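Local coordinates for glutamate--tRNA ligase, cytoplasmic (Saccharomyces cerevisiae, PDB 2HRA), which attaches glutamate to tRNA(Glu) in a two-step, ATP-dependent reaction, and is represented here by its N-terminal GST-like domain, which pairs with the cofactor Arc1p, at residues 94-99 and 140-145; 114-119 and 162-167; 121-124 and 128-131; 153-156 and 160-163. All blocks are in the same frame, centred on the assembly; numbering follows the deposited sequence.

Contact 1: residues 94-99 and 140-145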
loop_
_atom_site.group_PDB
_atom_site.type_symbol
_atom_site.label_atom_id
_atom_site.label_comp_id
_atom_site.label_asym_id
_atom_site.label_seq_id
_atom_site.Cartn_x
_atom_site.Cartn_y
_atom_site.Cartn_z
ATOM N N ALA A 94 8.523 1.900 11.329
ATOM C CA ALA A 94 8.266 3.327 11.072
ATOM C C ALA A 94 9.216 3.956 10.068
ATOM O O ALA A 94 8.797 4.773 9.275
ATOM C CB ALA A 94 8.283 4.111 12.359
ATOM N N LYS A 95 10.501 3.608 10.099
ATOM C CA LYS A 95 11.454 4.166 9.109
ATOM C C LYS A 95 11.050 3.852 7.689
ATOM O O LYS A 95 11.214 4.672 6.786
ATOM C CB LYS A 95 12.852 3.581 9.279
ATOM C CG LYS A 95 13.571 3.890 10.577
ATOM C CD LYS A 95 15.083 3.646 10.460
ATOM C CE LYS A 95 15.503 2.546 9.417
ATOM N NZ LYS A 95 15.878 3.068 8.042
ATOM N N TRP A 96 10.575 2.633 7.467
ATOM C CA TRP A 96 10.310 2.188 6.127
ATOM C C TRP A 96 8.931 2.643 5.698
ATOM O O TRP A 96 8.705 2.943 4.555
ATOM C CB TRP A 96 10.498 0.674 6.004
ATOM C CG TRP A 96 11.922 0.317 6.097
ATOM C CD1 TRP A 96 12.582 -0.175 7.188
ATOM C CD2 TRP A 96 12.911 0.473 5.063
ATOM N NE1 TRP A 96 13.923 -0.327 6.895
ATOM C CE2 TRP A 96 14.142 0.057 5.594
ATOM C CE3 TRP A 96 12.865 0.915 3.738
ATOM C CZ2 TRP A 96 15.327 0.079 4.847
ATOM C CZ3 TRP A 96 14.029 0.943 3.007
ATOM C CH2 TRP A 96 15.245 0.526 3.553
ATOM N N VAL A 97 8.000 2.688 6.620
ATOM C CA VAL A 97 6.706 3.296 6.343
ATOM C C VAL A 97 6.853 4.776 6.033
ATOM O O VAL A 97 6.208 5.277 5.129
ATOM C CB VAL A 97 5.772 3.125 7.514
ATOM C CG1 VAL A 97 4.494 3.924 7.257
ATOM C CG2 VAL A 97 5.487 1.625 7.695
ATOM N N ASN A 98 7.712 5.471 6.776
ATOM C CA ASN A 98 8.039 6.869 6.461
ATOM C C ASN A 98 8.624 7.032 5.069
ATOM O O ASN A 98 8.226 7.932 4.318
ATOM C CB ASN A 98 9.018 7.428 7.491
ATOM C CG ASN A 98 8.376 7.644 8.854
ATOM O OD1 ASN A 98 7.155 7.798 8.973
ATOM N ND2 ASN A 98 9.198 7.670 9.894
ATOM N N LEU A 99 9.586 6.185 4.710
ATOM C CA LEU A 99 10.170 6.250 3.363
ATOM C C LEU A 99 9.111 6.084 2.276
ATOM O O LEU A 99 9.102 6.807 1.276
ATOM C CB LEU A 99 11.253 5.166 3.170
ATOM C CG LEU A 99 11.950 5.254 1.797
ATOM C CD1 LEU A 99 12.828 6.505 1.694
ATOM C CD2 LEU A 99 12.744 4.000 1.476
ATOM N N VAL A 140 4.210 -3.561 3.121
ATOM C CA VAL A 140 2.890 -3.152 2.631
ATOM C C VAL A 140 2.924 -1.703 2.207
ATOM O O VAL A 140 2.436 -1.333 1.139
ATOM C CB VAL A 140 1.813 -3.405 3.719
ATOM C CG1 VAL A 140 0.479 -2.862 3.319
ATOM C CG2 VAL A 140 1.714 -4.905 4.029
ATOM N N ALA A 141 3.540 -0.883 3.032
ATOM C CA ALA A 141 3.636 0.526 2.748
ATOM C C ALA A 141 4.495 0.790 1.524
ATOM O O ALA A 141 4.119 1.618 0.679
ATOM C CB ALA A 141 4.165 1.281 3.979
ATOM N N CYS A 142 5.642 0.101 1.402
ATOM C CA CYS A 142 6.524 0.345 0.264
ATOM C C CYS A 142 5.945 -0.215 -1.016
ATOM O O CYS A 142 6.076 0.408 -2.080
ATOM C CB CYS A 142 7.947 -0.169 0.522
ATOM S SG CYS A 142 8.828 0.724 1.833
ATOM N N TRP A 143 5.269 -1.351 -0.934
ATOM C CA TRP A 143 4.664 -1.925 -2.133
ATOM C C TRP A 143 3.531 -1.051 -2.655
ATOM O O TRP A 143 3.474 -0.743 -3.853
ATOM C CB TRP A 143 4.137 -3.322 -1.902
ATOM C CG TRP A 143 3.927 -4.081 -3.202
ATOM C CD1 TRP A 143 4.805 -4.920 -3.769
ATOM C CD2 TRP A 143 2.752 -4.085 -4.051
ATOM N NE1 TRP A 143 4.276 -5.448 -4.923
ATOM C CE2 TRP A 143 3.022 -4.937 -5.123
ATOM C CE3 TRP A 143 1.510 -3.417 -4.017
ATOM C CZ2 TRP A 143 2.103 -5.163 -6.161
ATOM C CZ3 TRP A 143 0.609 -3.644 -5.026
ATOM C CH2 TRP A 143 0.901 -4.523 -6.080
ATOM N N GLY A 144 2.647 -0.643 -1.759
ATOM C CA GLY A 144 1.556 0.274 -2.098
ATOM C C GLY A 144 2.042 1.575 -2.685
ATOM O O GLY A 144 1.547 2.025 -3.717
ATOM N N ALA A 145 3.048 2.172 -2.061
ATOM C CA ALA A 145 3.638 3.413 -2.562
ATOM C C ALA A 145 4.118 3.230 -4.010
ATOM O O ALA A 145 3.832 4.063 -4.878
ATOM C CB ALA A 145 4.783 3.878 -1.646
#

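Contact 2: residues 114-119 and 162-167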
loop_
_atom_site.group_PDB
_atom_site.type_symbol
_atom_site.label_atom_id
_atom_site.label_comp_id
_atom_site.label_asym_id
_atom_site.label_seq_id
_atom_site.Cartn_x
_atom_site.Cartn_y
_atom_site.Cartn_z
ATOM N N GLN A 114 17.228 7.652 -5.693
ATOM C CA GLN A 114 17.965 7.462 -4.459
ATOM C C GLN A 114 17.186 6.566 -3.519
ATOM O O GLN A 114 17.748 5.689 -2.864
ATOM C CB GLN A 114 18.181 8.788 -3.742
ATOM C CG GLN A 114 18.997 9.843 -4.460
ATOM C CD GLN A 114 19.041 11.161 -3.648
ATOM O OE1 GLN A 114 19.253 11.139 -2.420
ATOM N NE2 GLN A 114 18.810 12.303 -4.326
ATOM N N SER A 115 15.893 6.823 -3.398
ATOM C CA SER A 115 15.078 6.096 -2.411
ATOM C C SER A 115 14.997 4.618 -2.826
ATOM O O SER A 115 15.057 3.704 -1.999
ATOM C CB SER A 115 13.690 6.761 -2.288
ATOM O OG SER A 115 13.830 8.156 -1.963
ATOM N N LEU A 116 14.854 4.385 -4.116
ATOM C CA LEU A 116 14.845 3.043 -4.658
ATOM C C LEU A 116 16.174 2.317 -4.456
ATOM O O LEU A 116 16.205 1.089 -4.346
ATOM C CB LEU A 116 14.504 3.083 -6.173
ATOM C CG LEU A 116 13.035 3.320 -6.544
ATOM C CD1 LEU A 116 12.877 3.626 -8.031
ATOM C CD2 LEU A 116 12.178 2.098 -6.108
ATOM N N GLU A 117 17.272 3.067 -4.409
ATOM C CA GLU A 117 18.593 2.467 -4.170
ATOM C C GLU A 117 18.698 2.001 -2.740
ATOM O O GLU A 117 19.257 0.935 -2.456
ATOM C CB GLU A 117 19.703 3.460 -4.465
ATOM C CG GLU A 117 21.130 2.939 -4.271
ATOM C CD GLU A 117 21.402 1.597 -4.936
ATOM O OE1 GLU A 117 21.061 1.479 -6.125
ATOM O OE2 GLU A 117 21.930 0.667 -4.255
ATOM N N THR A 118 18.181 2.831 -1.845
ATOM C CA THR A 118 18.169 2.489 -0.430
ATOM C C THR A 118 17.402 1.190 -0.171
ATOM O O THR A 118 17.865 0.319 0.597
ATOM C CB THR A 118 17.580 3.645 0.381
ATOM O OG1 THR A 118 18.404 4.797 0.183
ATOM C CG2 THR A 118 17.559 3.302 1.867
ATOM N N LEU A 119 16.210 1.083 -0.760
ATOM C CA LEU A 119 15.375 -0.116 -0.631
ATOM C C LEU A 119 16.039 -1.347 -1.296
ATOM O O LEU A 119 16.020 -2.473 -0.768
ATOM C CB LEU A 119 14.005 0.154 -1.260
ATOM C CG LEU A 119 12.906 -0.928 -1.210
ATOM C CD1 LEU A 119 12.621 -1.406 0.271
ATOM C CD2 LEU A 119 11.615 -0.462 -1.924
ATOM N N VAL A 162 17.417 -4.782 -8.878
ATOM C CA VAL A 162 16.856 -6.070 -9.217
ATOM C C VAL A 162 16.284 -6.691 -7.960
ATOM O O VAL A 162 15.379 -7.504 -8.038
ATOM C CB VAL A 162 17.849 -7.038 -9.880
ATOM C CG1 VAL A 162 18.314 -6.477 -11.243
ATOM C CG2 VAL A 162 19.040 -7.281 -9.029
ATOM N N ASN A 163 16.774 -6.264 -6.816
ATOM C CA ASN A 163 16.220 -6.747 -5.559
ATOM C C ASN A 163 14.828 -6.180 -5.356
ATOM O O ASN A 163 13.901 -6.902 -4.981
ATOM C CB ASN A 163 17.132 -6.366 -4.423
ATOM C CG ASN A 163 18.530 -6.898 -4.625
ATOM O OD1 ASN A 163 18.710 -8.060 -5.015
ATOM N ND2 ASN A 163 19.514 -6.076 -4.352
ATOM N N VAL A 164 14.652 -4.906 -5.678
ATOM C CA VAL A 164 13.318 -4.284 -5.641
ATOM C C VAL A 164 12.402 -4.986 -6.642
ATOM O O VAL A 164 11.268 -5.327 -6.354
ATOM C CB VAL A 164 13.390 -2.751 -5.966
ATOM C CG1 VAL A 164 11.966 -2.161 -6.107
ATOM C CG2 VAL A 164 14.174 -2.011 -4.850
ATOM N N SER A 165 12.917 -5.200 -7.840
ATOM C CA SER A 165 12.136 -5.862 -8.877
ATOM C C SER A 165 11.605 -7.217 -8.409
ATOM O O SER A 165 10.423 -7.525 -8.556
ATOM C CB SER A 165 13.011 -6.048 -10.114
ATOM O OG SER A 165 12.237 -6.532 -11.175
ATOM N N ARG A 166 12.490 -8.017 -7.841
ATOM C CA ARG A 166 12.146 -9.376 -7.445
ATOM C C ARG A 166 11.216 -9.384 -6.238
ATOM O O ARG A 166 10.237 -10.136 -6.196
ATOM C CB ARG A 166 13.419 -10.157 -7.182
ATOM C CG ARG A 166 14.173 -10.470 -8.470
ATOM C CD ARG A 166 15.498 -11.143 -8.229
ATOM N NE ARG A 166 16.164 -11.470 -9.494
ATOM C CZ ARG A 166 17.485 -11.549 -9.669
ATOM N NH1 ARG A 166 18.312 -11.323 -8.663
ATOM N NH2 ARG A 166 17.979 -11.852 -10.863
ATOM N N TRP A 167 11.482 -8.506 -5.284
ATOM C CA TRP A 167 10.578 -8.317 -4.140
ATOM C C TRP A 167 9.174 -7.842 -4.565
ATOM O O TRP A 167 8.192 -8.298 -4.004
ATOM C CB TRP A 167 11.222 -7.348 -3.152
ATOM C CG TRP A 167 10.348 -6.697 -2.144
ATOM C CD1 TRP A 167 10.086 -7.134 -0.887
ATOM C CD2 TRP A 167 9.685 -5.428 -2.279
ATOM N NE1 TRP A 167 9.293 -6.219 -0.232
ATOM C CE2 TRP A 167 9.025 -5.172 -1.069
ATOM C CE3 TRP A 167 9.625 -4.468 -3.297
ATOM C CZ2 TRP A 167 8.269 -4.013 -0.849
ATOM C CZ3 TRP A 167 8.858 -3.299 -3.081
ATOM C CH2 TRP A 167 8.192 -3.094 -1.884
#

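Contact 3: residues 121-124 and 128-131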
loop_
_atom_site.group_PDB
_atom_site.type_symbol
_atom_site.label_atom_id
_atom_site.label_comp_id
_atom_site.label_asym_id
_atom_site.label_seq_id
_atom_site.Cartn_x
_atom_site.Cartn_y
_atom_site.Cartn_z
ATOM N N SER A 121 19.266 -1.892 -1.683
ATOM C CA SER A 121 20.398 -2.325 -0.866
ATOM C C SER A 121 19.873 -3.092 0.336
ATOM O O SER A 121 20.435 -4.097 0.723
ATOM C CB SER A 121 21.269 -1.135 -0.402
ATOM O OG SER A 121 21.946 -0.504 -1.483
ATOM N N GLN A 122 18.782 -2.589 0.907
ATOM C CA GLN A 122 18.103 -3.251 2.018
ATOM C C GLN A 122 17.650 -4.682 1.666
ATOM O O GLN A 122 17.726 -5.588 2.491
ATOM C CB GLN A 122 16.911 -2.405 2.456
ATOM C CG GLN A 122 16.191 -2.967 3.701
ATOM C CD GLN A 122 17.031 -2.955 4.979
ATOM O OE1 GLN A 122 18.018 -2.242 5.090
ATOM N NE2 GLN A 122 16.601 -3.740 5.974
ATOM N N LEU A 123 17.207 -4.882 0.428
ATOM C CA LEU A 123 16.681 -6.158 0.000
ATOM C C LEU A 123 17.759 -7.083 -0.578
ATOM O O LEU A 123 17.445 -8.156 -1.111
ATOM C CB LEU A 123 15.573 -5.940 -1.029
ATOM C CG LEU A 123 14.300 -5.383 -0.420
ATOM C CD1 LEU A 123 13.377 -4.936 -1.518
ATOM C CD2 LEU A 123 13.619 -6.463 0.500
ATOM N N ASN A 124 19.019 -6.675 -0.486
ATOM C CA ASN A 124 20.074 -7.470 -1.082
ATOM C C ASN A 124 20.139 -8.859 -0.466
ATOM O O ASN A 124 20.230 -9.854 -1.193
ATOM C CB ASN A 124 21.423 -6.778 -1.011
ATOM C CG ASN A 124 22.476 -7.498 -1.832
ATOM O OD1 ASN A 124 22.369 -7.587 -3.056
ATOM N ND2 ASN A 124 23.515 -7.991 -1.161
ATOM N N PHE A 128 12.143 -10.005 2.469
ATOM C CA PHE A 128 11.294 -8.896 2.870
ATOM C C PHE A 128 12.133 -7.851 3.590
ATOM O O PHE A 128 13.220 -8.137 4.033
ATOM C CB PHE A 128 10.158 -9.406 3.753
ATOM C CG PHE A 128 9.286 -10.388 3.052
ATOM C CD1 PHE A 128 9.142 -11.672 3.526
ATOM C CD2 PHE A 128 8.692 -10.052 1.858
ATOM C CE1 PHE A 128 8.370 -12.588 2.845
ATOM C CE2 PHE A 128 7.934 -10.953 1.184
ATOM C CZ PHE A 128 7.778 -12.224 1.675
ATOM N N ILE A 129 11.606 -6.639 3.697
ATOM C CA ILE A 129 12.395 -5.477 4.119
ATOM C C ILE A 129 13.065 -5.649 5.469
ATOM O O ILE A 129 14.241 -5.300 5.639
ATOM C CB ILE A 129 11.557 -4.169 4.067
ATOM C CG1 ILE A 129 11.383 -3.762 2.585
ATOM C CG2 ILE A 129 12.266 -3.064 4.873
ATOM C CD1 ILE A 129 10.259 -2.714 2.286
ATOM N N LEU A 130 12.348 -6.257 6.409
ATOM C CA LEU A 130 12.879 -6.430 7.745
ATOM C C LEU A 130 13.422 -7.822 7.987
ATOM O O LEU A 130 13.895 -8.103 9.077
ATOM C CB LEU A 130 11.848 -6.049 8.804
ATOM C CG LEU A 130 11.424 -4.591 8.805
ATOM C CD1 LEU A 130 10.340 -4.393 9.844
ATOM C CD2 LEU A 130 12.649 -3.677 9.053
ATOM N N GLY A 131 13.385 -8.682 6.978
ATOM C CA GLY A 131 14.143 -9.920 7.023
ATOM C C GLY A 131 13.478 -11.050 7.781
ATOM O O GLY A 131 14.164 -11.950 8.260
#

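Contact 4: residues 153-156 and 160-163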
loop_
_atom_site.group_PDB
_atom_site.type_symbol
_atom_site.label_atom_id
_atom_site.label_comp_id
_atom_site.label_asym_id
_atom_site.label_seq_id
_atom_site.Cartn_x
_atom_site.Cartn_y
_atom_site.Cartn_z
ATOM N N GLY A 153 8.751 2.169 -12.336
ATOM C CA GLY A 153 8.957 0.955 -13.103
ATOM C C GLY A 153 10.246 1.009 -13.869
ATOM O O GLY A 153 11.073 0.117 -13.758
ATOM N N SER A 154 10.405 2.078 -14.654
ATOM C CA SER A 154 11.567 2.273 -15.493
ATOM C C SER A 154 12.848 2.517 -14.703
ATOM O O SER A 154 13.916 2.110 -15.133
ATOM C CB SER A 154 11.325 3.449 -16.434
ATOM O OG SER A 154 10.004 3.364 -16.895
ATOM N N ILE A 155 12.738 3.159 -13.547
ATOM C CA ILE A 155 13.928 3.413 -12.745
ATOM C C ILE A 155 14.512 2.116 -12.222
ATOM O O ILE A 155 15.734 1.878 -12.292
ATOM C CB ILE A 155 13.675 4.391 -11.634
ATOM C CG1 ILE A 155 13.341 5.759 -12.223
ATOM C CG2 ILE A 155 14.942 4.530 -10.750
ATOM C CD1 ILE A 155 12.963 6.748 -11.202
ATOM N N ILE A 156 13.613 1.278 -11.738
ATOM C CA ILE A 156 13.951 0.003 -11.181
ATOM C C ILE A 156 14.670 -0.838 -12.226
ATOM O O ILE A 156 15.621 -1.543 -11.931
ATOM C CB ILE A 156 12.674 -0.725 -10.730
ATOM C CG1 ILE A 156 12.153 -0.113 -9.429
ATOM C CG2 ILE A 156 12.920 -2.248 -10.603
ATOM C CD1 ILE A 156 10.697 -0.457 -9.161
ATOM N N VAL A 160 18.865 -0.954 -12.410
ATOM C CA VAL A 160 19.149 -2.341 -12.076
ATOM C C VAL A 160 18.968 -2.574 -10.611
ATOM O O VAL A 160 19.817 -3.167 -9.974
ATOM C CB VAL A 160 20.558 -2.797 -12.529
ATOM C CG1 VAL A 160 20.619 -4.345 -12.501
ATOM C CG2 VAL A 160 20.915 -2.250 -13.933
ATOM N N ASP A 161 17.829 -2.115 -10.105
ATOM C CA ASP A 161 17.366 -2.386 -8.742
ATOM C C ASP A 161 16.647 -3.702 -8.734
ATOM O O ASP A 161 15.420 -3.752 -8.636
ATOM C CB ASP A 161 16.414 -1.273 -8.283
ATOM C CG ASP A 161 17.099 0.078 -8.179
ATOM O OD1 ASP A 161 18.314 0.143 -7.884
ATOM O OD2 ASP A 161 16.431 1.117 -8.361
ATOM N N VAL A 162 17.417 -4.782 -8.878
ATOM C CA VAL A 162 16.856 -6.070 -9.217
ATOM C C VAL A 162 16.284 -6.691 -7.960
ATOM O O VAL A 162 15.379 -7.504 -8.038
ATOM C CB VAL A 162 17.849 -7.038 -9.880
ATOM C CG1 VAL A 162 18.314 -6.477 -11.243
ATOM C CG2 VAL A 162 19.040 -7.281 -9.029
ATOM N N ASN A 163 16.774 -6.264 -6.816
ATOM C CA ASN A 163 16.220 -6.747 -5.559
ATOM C C ASN A 163 14.828 -6.180 -5.356
ATOM O O ASN A 163 13.901 -6.902 -4.981
ATOM C CB ASN A 163 17.132 -6.366 -4.423
ATOM C CG ASN A 163 18.530 -6.898 -4.625
ATOM O OD1 ASN A 163 18.710 -8.060 -5.015
ATOM N ND2 ASN A 163 19.514 -6.076 -4.352
#

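Contact 1: residues 94-99 and 140-145
Val97 and Ala141 bring the two helices together where their backbones come nearest, with the two CA atoms 5.5 Å apart. Ala141 points its single methyl at the facing helix, and Val97 CG2 meets this CB at 4.0 Å. The methyl is equally near Val97 CA, so it bears on both the backbone and the branch of the valine. With CG1 of Val97 anti to the backbone N (chi1 173°), CG2 falls beside that nitrogen and is the branch that meets the alanine. The small alanine is consistent with so close an approach of the backbones.

Next to this pair, Cys142 SG comes to 3.5 Å from the backbone atom Trp96 O. The same sulfur stands obliquely to the indole, 4.5 Å from Trp96 CE3. No hydrogen bond joins the two segments, and the four touching residues are all buried.

The packing thins out toward Leu99, whose CD2 comes no nearer than 5.1 Å to Cys142 SG. Farther round the helix, Asn98 turns its CB away and Lys95 is exposed. Lys95 folds back so that its NZ stands 3.9 Å above the plane of the Trp96 ring, displaced toward the rim.

The contact belongs to the helical part of the GST fold and joins helices 90-104 and 137-148. Phe74 of helix 73-80 packs on Val97 and Ala141, Trp96 reaches Thr118 and Leu119 of helix 109-122, and Trp143 turns to the other side of its helix, toward Tyr168 and Phe177.

Contact 2: residues 114-119 and 162-167
Val164 is the main bump of this contact, pushed by its helix into the shallow hollow between Leu116 and Leu119 on helix 109-122. Its CG2 reaches the floor of the hollow, 3.7 Å from the backbone atom Leu116 O, and on one wall meets Leu119 CG at 4.0 Å. The second methyl serves the other wall: Val164 CG1 touches Leu116 CD2 at 4.3 Å. Because CG1 stands anti to the backbone N (chi1 172°), the two branches spread over both leucines instead of crowding onto one.

On the facing helix, Val164 and Trp167, about one turn apart, flank the place taken by Leu119. Leu119 CD2 lies 4.1 Å from Trp167 CZ3, approaching the indole obliquely, and 4.2 Å from Val164 CG2. The leucine side chain crosses both the valine and the tryptophan at about a right angle; Val164 CG2 faces its CB, CG and CD2, while only CD2 comes to the indole.

The helices themselves cross steeply, at 74°, with their axes 9.3 Å apart at the closest, within the helical half of a GST-like fold. Helix 162-172 lies in a region that interacts with Arc1p, and the face used here is its buried one, with Val164 and Trp167 turned inward and Arg166 exposed.

No hydrogen bond crosses the interface; the side chains that meet are apolar. The polar end of Trp167 is taken up elsewhere, its NE1 bonding to Asp139 OD2. At the start of the helix the amide of Val164 is held by Asp120 OD1, and Asn163 ND2 bonds to Asp120 O.

Contact 3: residues 121-124 and 128-131
Gln122 reaches across to the turn at 128-131 and binds Ile129 through its backbone, Gln122 NE2 standing 2.8 Å from Ile129 O. The bond is almost perfectly straight, with an N-H...O angle of 177°. The acceptor lies in the plane of the glutamine amide, and NE2 approaches nearly along the C=O axis. Two torsions put the amide there. CG is anti to the backbone N (chi1 -176°), which carries it toward residues 128-131 and sets Gln122 CG 4.1 Å from Ile129 CG2, the two side chains crossing at about a right angle; a bend at chi2 (65°) then turns the amide onto the carbonyl. Shortened to an alanine here, the side chain would probably leave Ile129 O without this donor and a gap beside Ile129 CG2.

Leu123 adds an apolar contact. Its CD2 sits 3.7 Å from Phe128 C and 4.1 Å from Ile129 CG1, pressing on both peptide and side chain.

Residues 128-131 form a type I beta turn, closed by Gly131 N bonding to Phe128 O at 3.0 Å. The turn lies within a region that interacts with Arc1p. Asp139 OD2 of helix 137-148 accepts from Ile129 N, so both polar backbone atoms of this residue are engaged. Around the turn, Trp96 of helix 90-104 touches Gln122 and Ile129, while Leu123 rests on Asn163 and Trp167 of helix 162-172.

Contact 4: residues 153-156 and 160-163
The carboxylate of Asp161 is a flat group set between backbone and side chains. Ile155 O and Ile156 CA lie obliquely on one side of its plane, toward the end of helix 152-158, with Asp161 OD2 3.9 Å from Ile156 CA. Leu116 of helix 109-122 lies obliquely on the other, and the OD1 end points toward the carboxylate of Glu117. Two like charges so near each other might make proton uptake by one of them easier.

The other flat group is the peptide carbonyl of Ile156. Asp161 N bonds to Ile156 O at 2.9 Å, lying in the carbonyl plane, though the N-H...O angle of 145° is bent. This bond is the outer one of a Schellman motif that ends the helix; Val160, with its positive phi of 56°, is the C-prime residue, and Val160 N pairs with Lys157 O.

Ile156 CG2, anti to its own backbone nitrogen, is the branch that reaches the aspartate, 3.5 Å from Asp161 O and 4.3 Å from Asp161 CB. The same CB rests 3.7 Å from Ile156 O, beside the hydrogen bond.

Asp161 immediately precedes the next helix. It is the centre of an inverse gamma turn, with a weak bond of 3.1 Å from Val162 N to Val160 O, and it occupies the N-cap position without making a capping bond. Residues 160-163 and the helix they open, 162-172, lie in a region that interacts with Arc1p; Ile156 leans on Val164 and Ser165 of that helix, and Ile155 on Ser113 and Leu116 of helix 109-122.

Overall arrangement
Contact 2 is the hub of the set. Its centre lies about 6 Å from that of contact 4, with which it shares Val162 and Asn163, about 9 Å from contact 3 and about 12 Å from contact 1. Trp167 bridges to contact 1, its CH2 being 3.5 Å from Trp143 N, while Leu119 CD1 meets Ile129 CD1 of contact 3 at 3.4 Å. Contacts 1 and 4 do not touch; their centres are about 17 Å apart. Contacts 2, 3 and 4 each include part of an Arc1p-interacting region, whereas contact 1 lies deeper, about 8 Å from the chain's centre. Helix 109-122 serves contacts 2 and 3, and helix 162-172 contacts 2 and 4.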